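Long-range contacts in XRE family transcriptional regulator (PDB 6B8W), which probably acts as a DNA-binding transcription regulator, the present chain being its metal-binding cupin domain without the helix-turn-helix part: residues A[1-9]-A[19-30]; A[38-49]-A[61-72]. All coordinates share one frame; numbering follows the deposited sequence.

Contact 1: residues A[1-9]-A[19-30]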
loop_
_atom_site.group_PDB
_atom_site.type_symbol
_atom_site.label_atom_id
_atom_site.label_comp_id
_atom_site.label_asym_id
_atom_site.label_seq_id
_atom_site.Cartn_x
_atom_site.Cartn_y
_atom_site.Cartn_z
ATOM N N GLN A 1 11.652 -12.235 16.203
ATOM C CA GLN A 1 10.670 -11.254 16.776
ATOM C C GLN A 1 9.255 -11.469 16.189
ATOM O O GLN A 1 9.075 -11.594 14.971
ATOM C CB GLN A 1 11.164 -9.808 16.578
ATOM C CG GLN A 1 10.304 -8.741 17.254
ATOM C CD GLN A 1 10.903 -7.340 17.161
ATOM O OE1 GLN A 1 12.083 -7.131 17.449
ATOM N NE2 GLN A 1 10.076 -6.367 16.789
ATOM N N ALA A 2 8.263 -11.511 17.078
ATOM C CA ALA A 2 6.871 -11.780 16.702
ATOM C C ALA A 2 6.282 -10.808 15.665
ATOM O O ALA A 2 5.625 -11.235 14.712
ATOM C CB ALA A 2 5.996 -11.821 17.950
ATOM N N MET A 3 6.518 -9.514 15.859
ATOM C CA MET A 3 5.987 -8.489 14.967
ATOM C C MET A 3 7.039 -7.397 14.745
ATOM O O MET A 3 7.562 -6.830 15.715
ATOM C CB MET A 3 4.721 -7.879 15.574
ATOM C CG MET A 3 3.865 -7.109 14.578
ATOM S SD MET A 3 2.451 -6.329 15.385
ATOM C CE MET A 3 1.288 -6.027 14.059
ATOM N N VAL A 4 7.358 -7.126 13.479
ATOM C CA VAL A 4 8.317 -6.075 13.117
ATOM C C VAL A 4 7.568 -5.050 12.283
ATOM O O VAL A 4 7.028 -5.378 11.220
ATOM C CB VAL A 4 9.516 -6.620 12.321
ATOM C CG1 VAL A 4 10.411 -5.478 11.830
ATOM C CG2 VAL A 4 10.317 -7.591 13.174
ATOM N N VAL A 5 7.548 -3.813 12.774
ATOM C CA VAL A 5 6.844 -2.716 12.125
ATOM C C VAL A 5 7.855 -1.705 11.597
ATOM O O VAL A 5 8.794 -1.322 12.294
ATOM C CB VAL A 5 5.897 -2.006 13.108
ATOM C CG1 VAL A 5 5.016 -1.000 12.378
ATOM C CG2 VAL A 5 5.051 -3.036 13.841
ATOM N N LYS A 6 7.613 -1.258 10.377
ATOM C CA LYS A 6 8.453 -0.307 9.667
ATOM C C LYS A 6 7.564 0.718 8.926
ATOM O O LYS A 6 6.697 0.330 8.147
ATOM C CB LYS A 6 9.312 -1.105 8.672
ATOM C CG LYS A 6 9.750 -0.369 7.426
ATOM C CD LYS A 6 10.437 -1.304 6.433
ATOM C CE LYS A 6 10.513 -0.668 5.047
ATOM N NZ LYS A 6 11.033 0.730 5.084
ATOM N N PRO A 7 7.770 2.027 9.168
ATOM C CA PRO A 7 6.980 2.983 8.391
ATOM C C PRO A 7 7.480 3.014 6.933
ATOM O O PRO A 7 8.693 3.045 6.716
ATOM C CB PRO A 7 7.279 4.313 9.077
ATOM C CG PRO A 7 8.658 4.141 9.622
ATOM C CD PRO A 7 8.752 2.702 10.044
ATOM N N LEU A 8 6.577 2.961 5.955
ATOM C CA LEU A 8 7.011 3.011 4.546
ATOM C C LEU A 8 7.357 4.433 4.136
ATOM O O LEU A 8 8.175 4.665 3.266
ATOM C CB LEU A 8 5.951 2.420 3.613
ATOM C CG LEU A 8 5.944 0.898 3.535
ATOM C CD1 LEU A 8 4.633 0.371 2.975
ATOM C CD2 LEU A 8 7.117 0.398 2.704
ATOM N N PHE A 9 6.671 5.376 4.748
ATOM C CA PHE A 9 6.866 6.775 4.506
ATOM C C PHE A 9 6.767 7.417 5.865
ATOM O O PHE A 9 6.129 6.853 6.753
ATOM C CB PHE A 9 5.765 7.304 3.598
ATOM C CG PHE A 9 5.759 6.680 2.243
ATOM C CD1 PHE A 9 6.633 7.133 1.259
ATOM C CD2 PHE A 9 4.891 5.633 1.939
ATOM C CE1 PHE A 9 6.648 6.547 0.001
ATOM C CE2 PHE A 9 4.897 5.046 0.676
ATOM C CZ PHE A 9 5.774 5.506 -0.287
ATOM N N HIS A 19 1.541 4.962 6.893
ATOM C CA HIS A 19 1.599 3.798 6.022
ATOM C C HIS A 19 2.707 2.913 6.617
ATOM O O HIS A 19 3.893 3.260 6.562
ATOM C CB HIS A 19 1.979 4.271 4.628
ATOM C CG HIS A 19 1.823 3.242 3.565
ATOM N ND1 HIS A 19 1.636 3.572 2.244
ATOM C CD2 HIS A 19 1.754 1.892 3.627
ATOM C CE1 HIS A 19 1.499 2.465 1.531
ATOM N NE2 HIS A 19 1.579 1.433 2.345
ATOM N N PHE A 20 2.306 1.794 7.201
ATOM C CA PHE A 20 3.214 0.899 7.854
ATOM C C PHE A 20 3.340 -0.401 7.107
ATOM O O PHE A 20 2.381 -0.885 6.517
ATOM C CB PHE A 20 2.686 0.574 9.264
ATOM C CG PHE A 20 2.527 1.772 10.137
ATOM C CD1 PHE A 20 3.651 2.401 10.675
ATOM C CD2 PHE A 20 1.269 2.271 10.441
ATOM C CE1 PHE A 20 3.515 3.519 11.488
ATOM C CE2 PHE A 20 1.124 3.381 11.257
ATOM C CZ PHE A 20 2.252 4.008 11.782
ATOM N N SER A 21 4.530 -0.975 7.179
ATOM C CA SER A 21 4.820 -2.275 6.625
ATOM C C SER A 21 5.085 -3.168 7.840
ATOM O O SER A 21 6.007 -2.893 8.632
ATOM C CB SER A 21 6.045 -2.205 5.725
ATOM O OG SER A 21 6.388 -3.502 5.306
ATOM N N ILE A 22 4.324 -4.252 7.947
ATOM C CA ILE A 22 4.372 -5.127 9.115
ATOM C C ILE A 22 4.618 -6.575 8.732
ATOM O O ILE A 22 3.998 -7.085 7.808
ATOM C CB ILE A 22 3.033 -5.031 9.869
ATOM C CG1 ILE A 22 2.759 -3.566 10.265
ATOM C CG2 ILE A 22 3.005 -5.967 11.082
ATOM C CD1 ILE A 22 1.414 -3.331 10.918
ATOM N N ILE A 23 5.527 -7.228 9.448
ATOM C CA ILE A 23 5.809 -8.645 9.239
ATOM C C ILE A 23 5.435 -9.346 10.563
ATOM O O ILE A 23 5.968 -9.010 11.621
ATOM C CB ILE A 23 7.244 -8.917 8.853
ATOM C CG1 ILE A 23 7.554 -8.204 7.516
ATOM C CG2 ILE A 23 7.460 -10.423 8.716
ATOM C CD1 ILE A 23 8.998 -8.286 7.063
ATOM N N LEU A 24 4.533 -10.315 10.465
ATOM C CA LEU A 24 4.016 -11.063 11.615
ATOM C C LEU A 24 4.473 -12.516 11.490
ATOM O O LEU A 24 4.200 -13.196 10.484
ATOM C CB LEU A 24 2.479 -10.918 11.623
ATOM C CG LEU A 24 1.617 -11.208 12.836
ATOM C CD1 LEU A 24 2.031 -10.369 14.052
ATOM C CD2 LEU A 24 0.143 -10.950 12.485
ATOM N N ALA A 25 5.207 -12.979 12.503
ATOM C CA ALA A 25 5.774 -14.320 12.518
ATOM C C ALA A 25 4.704 -15.389 12.689
ATOM O O ALA A 25 3.631 -15.100 13.204
ATOM C CB ALA A 25 6.805 -14.443 13.637
ATOM N N PRO A 26 4.998 -16.626 12.259
ATOM C CA PRO A 26 4.032 -17.704 12.426
ATOM C C PRO A 26 3.572 -17.823 13.872
ATOM O O PRO A 26 4.397 -17.755 14.793
ATOM C CB PRO A 26 4.829 -18.952 12.028
ATOM C CG PRO A 26 5.810 -18.433 11.043
ATOM C CD PRO A 26 6.209 -17.095 11.561
ATOM N N GLY A 27 2.264 -17.915 14.055
ATOM C CA GLY A 27 1.666 -18.078 15.379
ATOM C C GLY A 27 1.485 -16.811 16.189
ATOM O O GLY A 27 0.890 -16.857 17.262
ATOM N N ALA A 28 1.993 -15.685 15.689
ATOM C CA ALA A 28 1.891 -14.434 16.399
ATOM C C ALA A 28 0.476 -13.835 16.324
ATOM O O ALA A 28 -0.222 -13.972 15.330
ATOM C CB ALA A 28 2.909 -13.449 15.859
ATOM N N LEU A 29 0.095 -13.187 17.414
ATOM C CA LEU A 29 -1.177 -12.512 17.578
ATOM C C LEU A 29 -0.893 -11.111 18.091
ATOM O O LEU A 29 -0.207 -10.951 19.113
ATOM C CB LEU A 29 -2.032 -13.235 18.601
ATOM C CG LEU A 29 -3.319 -12.534 19.053
ATOM C CD1 LEU A 29 -4.337 -12.419 17.936
ATOM C CD2 LEU A 29 -3.922 -13.278 20.255
ATOM N N SER A 30 -1.460 -10.111 17.420
ATOM C CA SER A 30 -1.313 -8.726 17.829
ATOM C C SER A 30 -2.693 -8.069 17.920
ATOM O O SER A 30 -3.446 -8.070 16.947
ATOM C CB SER A 30 -0.459 -7.987 16.801
ATOM O OG SER A 30 -0.282 -6.630 17.151
HETATM O O HOH W 1 8.193 -10.924 12.267
HETATM O O HOH W 2 8.324 -4.641 8.782
HETATM O O HOH W 3 4.042 6.157 8.362
#
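Met3 lays its thioether across Ile22 and Ser30 on the face of the sheet it shares with Val5, Pro7, Phe20, Ile22 and Leu24. Its CG stands anti to the backbone N (chi1 -163°) and the chain runs on extended, which carries CE to 3.4 Å from Ile22 CG2, a tight carbon contact, and SD to 3.3 Å from Ser30 OG. Leu24 CD1 packs against Met3 CG at the root of the same chain. Farther along, Val5 and Ile22 lie side by side and point the same way, and Val5 CG1 also reaches Phe20 CD1 at 4.0 Å. Past Pro7, Leu8 crosses the imidazole of His19, with CD1 3.3 Å from His19 NE2, while Phe9 lies alongside that ring with the two planes at 49°. His19 ND1 is buried here without a polar partner. On the face of Val4 and Lys6, Ser21 sets CB against Leu8 CG at 3.8 Å, and its OG bonds to His86. Beneath these side chains runs a ladder of backbone bonds, from Ala25 N to Ala2 O (2.8 Å) as far as Leu8 N to His19 O. Phe9 meets His42 of the second subunit edge-to-face. The pairing is an antiparallel beta hairpin in which strand 3-7 forms the outer edge, within this chain, of one sheet of the cupin double-stranded beta-helix (jelly roll).

Contact 2: residues A[38-49]-A[61-72]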
loop_
_atom_site.group_PDB
_atom_site.type_symbol
_atom_site.label_atom_id
_atom_site.label_comp_id
_atom_site.label_asym_id
_atom_site.label_seq_id
_atom_site.Cartn_x
_atom_site.Cartn_y
_atom_site.Cartn_z
ATOM N N GLY A 38 -12.926 7.984 14.713
ATOM C CA GLY A 38 -12.974 8.378 13.298
ATOM C C GLY A 38 -11.808 7.919 12.433
ATOM O O GLY A 38 -11.831 8.094 11.213
ATOM N N VAL A 39 -10.765 7.358 13.041
ATOM C CA VAL A 39 -9.636 6.836 12.259
ATOM C C VAL A 39 -10.101 5.690 11.348
ATOM O O VAL A 39 -10.909 4.837 11.755
ATOM C CB VAL A 39 -8.505 6.338 13.189
ATOM C CG1 VAL A 39 -7.572 5.353 12.493
ATOM C CG2 VAL A 39 -7.742 7.519 13.764
ATOM N N ILE A 40 -9.618 5.700 10.109
ATOM C CA ILE A 40 -9.896 4.629 9.168
ATOM C C ILE A 40 -8.582 3.876 8.939
ATOM O O ILE A 40 -7.541 4.492 8.782
ATOM C CB ILE A 40 -10.432 5.125 7.826
ATOM C CG1 ILE A 40 -11.717 5.926 8.003
ATOM C CG2 ILE A 40 -10.663 3.940 6.868
ATOM C CD1 ILE A 40 -12.897 5.143 8.569
ATOM N N GLU A 41 -8.660 2.550 8.952
ATOM C CA GLU A 41 -7.534 1.694 8.680
ATOM C C GLU A 41 -7.801 0.796 7.451
ATOM O O GLU A 41 -8.931 0.327 7.231
ATOM C CB GLU A 41 -7.155 0.845 9.904
ATOM C CG GLU A 41 -6.005 -0.124 9.624
ATOM C CD GLU A 41 -5.378 -0.803 10.840
ATOM O OE1 GLU A 41 -5.763 -0.516 12.002
ATOM O OE2 GLU A 41 -4.471 -1.655 10.611
ATOM N N HIS A 42 -6.764 0.618 6.629
ATOM C CA HIS A 42 -6.805 -0.319 5.503
ATOM C C HIS A 42 -5.682 -1.320 5.769
ATOM O O HIS A 42 -4.581 -0.938 6.136
ATOM C CB HIS A 42 -6.494 0.331 4.139
ATOM C CG HIS A 42 -7.546 1.254 3.610
ATOM N ND1 HIS A 42 -7.693 2.549 4.055
ATOM C CD2 HIS A 42 -8.456 1.092 2.615
ATOM C CE1 HIS A 42 -8.666 3.138 3.380
ATOM N NE2 HIS A 42 -9.147 2.276 2.499
ATOM N N VAL A 43 -5.972 -2.591 5.591
ATOM C CA VAL A 43 -4.965 -3.637 5.654
ATOM C C VAL A 43 -4.962 -4.274 4.269
ATOM O O VAL A 43 -6.039 -4.564 3.712
ATOM C CB VAL A 43 -5.298 -4.696 6.710
ATOM C CG1 VAL A 43 -4.452 -5.952 6.534
ATOM C CG2 VAL A 43 -5.084 -4.120 8.103
ATOM N N VAL A 44 -3.765 -4.434 3.708
ATOM C CA VAL A 44 -3.561 -5.100 2.424
ATOM C C VAL A 44 -2.449 -6.113 2.632
ATOM O O VAL A 44 -1.380 -5.769 3.145
ATOM C CB VAL A 44 -3.132 -4.120 1.311
ATOM C CG1 VAL A 44 -2.840 -4.873 0.013
ATOM C CG2 VAL A 44 -4.199 -3.062 1.087
ATOM N N VAL A 45 -2.698 -7.366 2.273
ATOM C CA VAL A 45 -1.673 -8.409 2.408
ATOM C C VAL A 45 -0.723 -8.331 1.217
ATOM O O VAL A 45 -1.157 -8.216 0.082
ATOM C CB VAL A 45 -2.311 -9.808 2.518
ATOM C CG1 VAL A 45 -1.263 -10.915 2.549
ATOM C CG2 VAL A 45 -3.164 -9.883 3.785
ATOM N N ILE A 46 0.573 -8.395 1.497
ATOM C CA ILE A 46 1.604 -8.329 0.469
ATOM C C ILE A 46 2.068 -9.738 0.146
ATOM O O ILE A 46 2.058 -10.134 -1.015
ATOM C CB ILE A 46 2.790 -7.450 0.920
ATOM C CG1 ILE A 46 2.295 -6.063 1.358
ATOM C CG2 ILE A 46 3.831 -7.350 -0.175
ATOM C CD1 ILE A 46 1.391 -5.350 0.383
ATOM N N SER A 47 2.472 -10.486 1.175
ATOM C CA SER A 47 2.898 -11.889 0.993
ATOM C C SER A 47 2.468 -12.719 2.208
ATOM O O SER A 47 2.398 -12.215 3.315
ATOM C CB SER A 47 4.404 -11.986 0.771
ATOM O OG SER A 47 5.130 -11.539 1.889
ATOM N N GLY A 48 2.147 -13.979 1.978
ATOM C CA GLY A 48 1.691 -14.853 3.050
ATOM C C GLY A 48 0.182 -14.820 3.171
ATOM O O GLY A 48 -0.504 -14.486 2.217
ATOM N N GLU A 49 -0.311 -15.171 4.356
ATOM C CA GLU A 49 -1.735 -15.234 4.666
ATOM C C GLU A 49 -1.949 -14.591 6.017
ATOM O O GLU A 49 -1.261 -14.919 6.966
ATOM C CB GLU A 49 -2.198 -16.674 4.797
ATOM C CG GLU A 49 -1.967 -17.508 3.575
ATOM C CD GLU A 49 -2.484 -18.914 3.735
ATOM O OE1 GLU A 49 -3.062 -19.246 4.799
ATOM O OE2 GLU A 49 -2.322 -19.667 2.761
ATOM N N LEU A 61 -7.148 -13.243 4.789
ATOM C CA LEU A 61 -6.805 -12.403 3.634
ATOM C C LEU A 61 -5.554 -12.934 2.966
ATOM O O LEU A 61 -4.573 -13.257 3.643
ATOM C CB LEU A 61 -6.559 -10.986 4.090
ATOM C CG LEU A 61 -7.768 -10.246 4.662
ATOM C CD1 LEU A 61 -7.303 -8.929 5.250
ATOM C CD2 LEU A 61 -8.836 -10.000 3.611
ATOM N N TYR A 62 -5.591 -13.021 1.636
ATOM C CA TYR A 62 -4.475 -13.505 0.835
ATOM C C TYR A 62 -3.813 -12.294 0.126
ATOM O O TYR A 62 -4.369 -11.184 0.164
ATOM C CB TYR A 62 -4.970 -14.561 -0.164
ATOM C CG TYR A 62 -5.493 -15.794 0.531
ATOM C CD1 TYR A 62 -4.625 -16.804 0.961
ATOM C CD2 TYR A 62 -6.847 -15.927 0.810
ATOM C CE1 TYR A 62 -5.105 -17.912 1.636
ATOM C CE2 TYR A 62 -7.335 -17.039 1.467
ATOM C CZ TYR A 62 -6.467 -18.020 1.876
ATOM O OH TYR A 62 -6.972 -19.097 2.534
ATOM N N PRO A 63 -2.639 -12.499 -0.509
ATOM C CA PRO A 63 -1.926 -11.393 -1.169
ATOM C C PRO A 63 -2.786 -10.531 -2.074
ATOM O O PRO A 63 -3.549 -11.046 -2.873
ATOM C CB PRO A 63 -0.837 -12.112 -1.945
ATOM C CG PRO A 63 -0.521 -13.258 -1.014
ATOM C CD PRO A 63 -1.872 -13.750 -0.641
ATOM N N ASP A 64 -2.631 -9.215 -1.908
ATOM C CA ASP A 64 -3.368 -8.176 -2.630
ATOM C C ASP A 64 -4.859 -8.101 -2.265
ATOM O O ASP A 64 -5.613 -7.347 -2.883
ATOM C CB ASP A 64 -3.093 -8.202 -4.148
ATOM C CG ASP A 64 -1.750 -7.549 -4.514
ATOM O OD1 ASP A 64 -1.020 -7.075 -3.603
ATOM O OD2 ASP A 64 -1.436 -7.487 -5.725
ATOM N N GLN A 65 -5.260 -8.828 -1.215
ATOM C CA GLN A 65 -6.597 -8.715 -0.711
ATOM C C GLN A 65 -6.503 -7.747 0.435
ATOM O O GLN A 65 -5.477 -7.674 1.101
ATOM C CB GLN A 65 -7.176 -10.045 -0.241
ATOM C CG GLN A 65 -7.393 -11.027 -1.396
ATOM C CD GLN A 65 -8.049 -12.313 -0.941
ATOM O OE1 GLN A 65 -8.114 -12.601 0.247
ATOM N NE2 GLN A 65 -8.536 -13.081 -1.882
ATOM N N GLY A 66 -7.578 -7.000 0.657
ATOM C CA GLY A 66 -7.598 -6.010 1.705
ATOM C C GLY A 66 -8.946 -5.765 2.329
ATOM O O GLY A 66 -9.956 -6.273 1.870
ATOM N N VAL A 67 -8.939 -4.982 3.398
ATOM C CA VAL A 67 -10.146 -4.624 4.103
ATOM C C VAL A 67 -9.982 -3.223 4.654
ATOM O O VAL A 67 -8.891 -2.849 5.109
ATOM C CB VAL A 67 -10.475 -5.646 5.224
ATOM C CG1 VAL A 67 -9.314 -5.816 6.198
ATOM C CG2 VAL A 67 -11.747 -5.250 5.972
ATOM N N ARG A 68 -11.060 -2.447 4.576
ATOM C CA ARG A 68 -11.118 -1.087 5.090
ATOM C C ARG A 68 -12.053 -1.115 6.278
ATOM O O ARG A 68 -13.164 -1.633 6.175
ATOM C CB ARG A 68 -11.699 -0.171 4.033
ATOM C CG ARG A 68 -11.777 1.300 4.394
ATOM C CD ARG A 68 -12.596 1.982 3.322
ATOM N NE ARG A 68 -12.677 3.433 3.407
ATOM C CZ ARG A 68 -13.477 4.111 4.228
ATOM N NH1 ARG A 68 -14.229 3.481 5.132
ATOM N NH2 ARG A 68 -13.495 5.440 4.169
ATOM N N PHE A 69 -11.639 -0.523 7.400
ATOM C CA PHE A 69 -12.469 -0.568 8.588
ATOM C C PHE A 69 -12.156 0.541 9.578
ATOM O O PHE A 69 -11.181 1.295 9.421
ATOM C CB PHE A 69 -12.307 -1.933 9.255
ATOM C CG PHE A 69 -10.886 -2.239 9.649
ATOM C CD1 PHE A 69 -9.998 -2.796 8.738
ATOM C CD2 PHE A 69 -10.429 -1.937 10.920
ATOM C CE1 PHE A 69 -8.679 -3.054 9.098
ATOM C CE2 PHE A 69 -9.120 -2.203 11.296
ATOM C CZ PHE A 69 -8.241 -2.762 10.389
ATOM N N ALA A 70 -13.021 0.634 10.592
ATOM C CA ALA A 70 -12.909 1.614 11.653
ATOM C C ALA A 70 -11.756 1.216 12.563
ATOM O O ALA A 70 -11.852 0.233 13.296
ATOM C CB ALA A 70 -14.215 1.690 12.439
ATOM N N GLY A 71 -10.683 1.997 12.518
ATOM C CA GLY A 71 -9.459 1.702 13.260
ATOM C C GLY A 71 -9.574 1.906 14.754
ATOM O O GLY A 71 -8.758 1.384 15.519
ATOM N N ASP A 72 -10.580 2.671 15.156
ATOM C CA ASP A 72 -10.833 2.949 16.570
ATOM C C ASP A 72 -11.622 1.826 17.276
ATOM O O ASP A 72 -11.902 1.935 18.475
ATOM C CB ASP A 72 -11.524 4.319 16.750
ATOM C CG ASP A 72 -12.836 4.439 16.006
ATOM O OD1 ASP A 72 -13.069 3.693 15.026
ATOM O OD2 ASP A 72 -13.633 5.319 16.376
HETATM O O HOH W 4 -13.400 5.165 12.828
HETATM O O HOH W 5 0.904 -8.851 -3.197
HETATM O O HOH W 6 -5.311 -20.660 3.734
#
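Phe69 lies against Glu41, one of the manganese ligands, with a side chain and a backbone carbonyl of the same residue meeting its ring. CG of Phe69 sits in the crowded position between backbone N and carbonyl carbon (chi1 59°); the ring runs alongside the extended glutamate, its CZ 3.5 Å from Glu41 CD and its plane 34° from the carboxylate. Glu41 CB makes a CH-pi contact over the ring, whereas Val43 CG2 touches the edge. The carboxylate itself bonds to Tyr77 and Ser89. On the other face of the sheet, the one bearing Ile40 and His42, Arg68 runs beside His42 and places CG over one imidazole face, 3.4 Å from His42 NE2; Ile40 CG2 lies over the centre of one guanidinium face, and Arg68 NE forms a salt bridge with Asp12 of the second subunit. Main-chain pairs such as Glu41 N to Phe69 O (2.9 Å) and Val45 N to Gln65 O (3.0 Å) join the strands. At the far end, Asp64 N in the type II turn 62-65 donates to Val45 O (2.7 Å), and a water joins Glu49 OE1 to Tyr62 OH. This antiparallel pair carries one wall of the metal site inside the cupin double-stranded beta-helix.

Contacts 1 and 2 take opposite ends of one five-stranded antiparallel sheet, with strand 85-92 between strands 17-24 and 40-47. Their centres are 13 Å apart and their nearest atoms about 6 Å, so they do not touch. Contact 2 supplies Glu41 to the manganese site, which is empty in this chain, and the Glu41 side chain lies about 3 Å from those of His75 and Tyr77. Contact 1 only comes near it, the side chain of Leu24 lying about 4 Å from that of Tyr77 and that of Ile22 about 6 Å from that of Glu41. They meet across the dimer instead, where Asp64 of one subunit hydrogen-bonds Ser21 of the other.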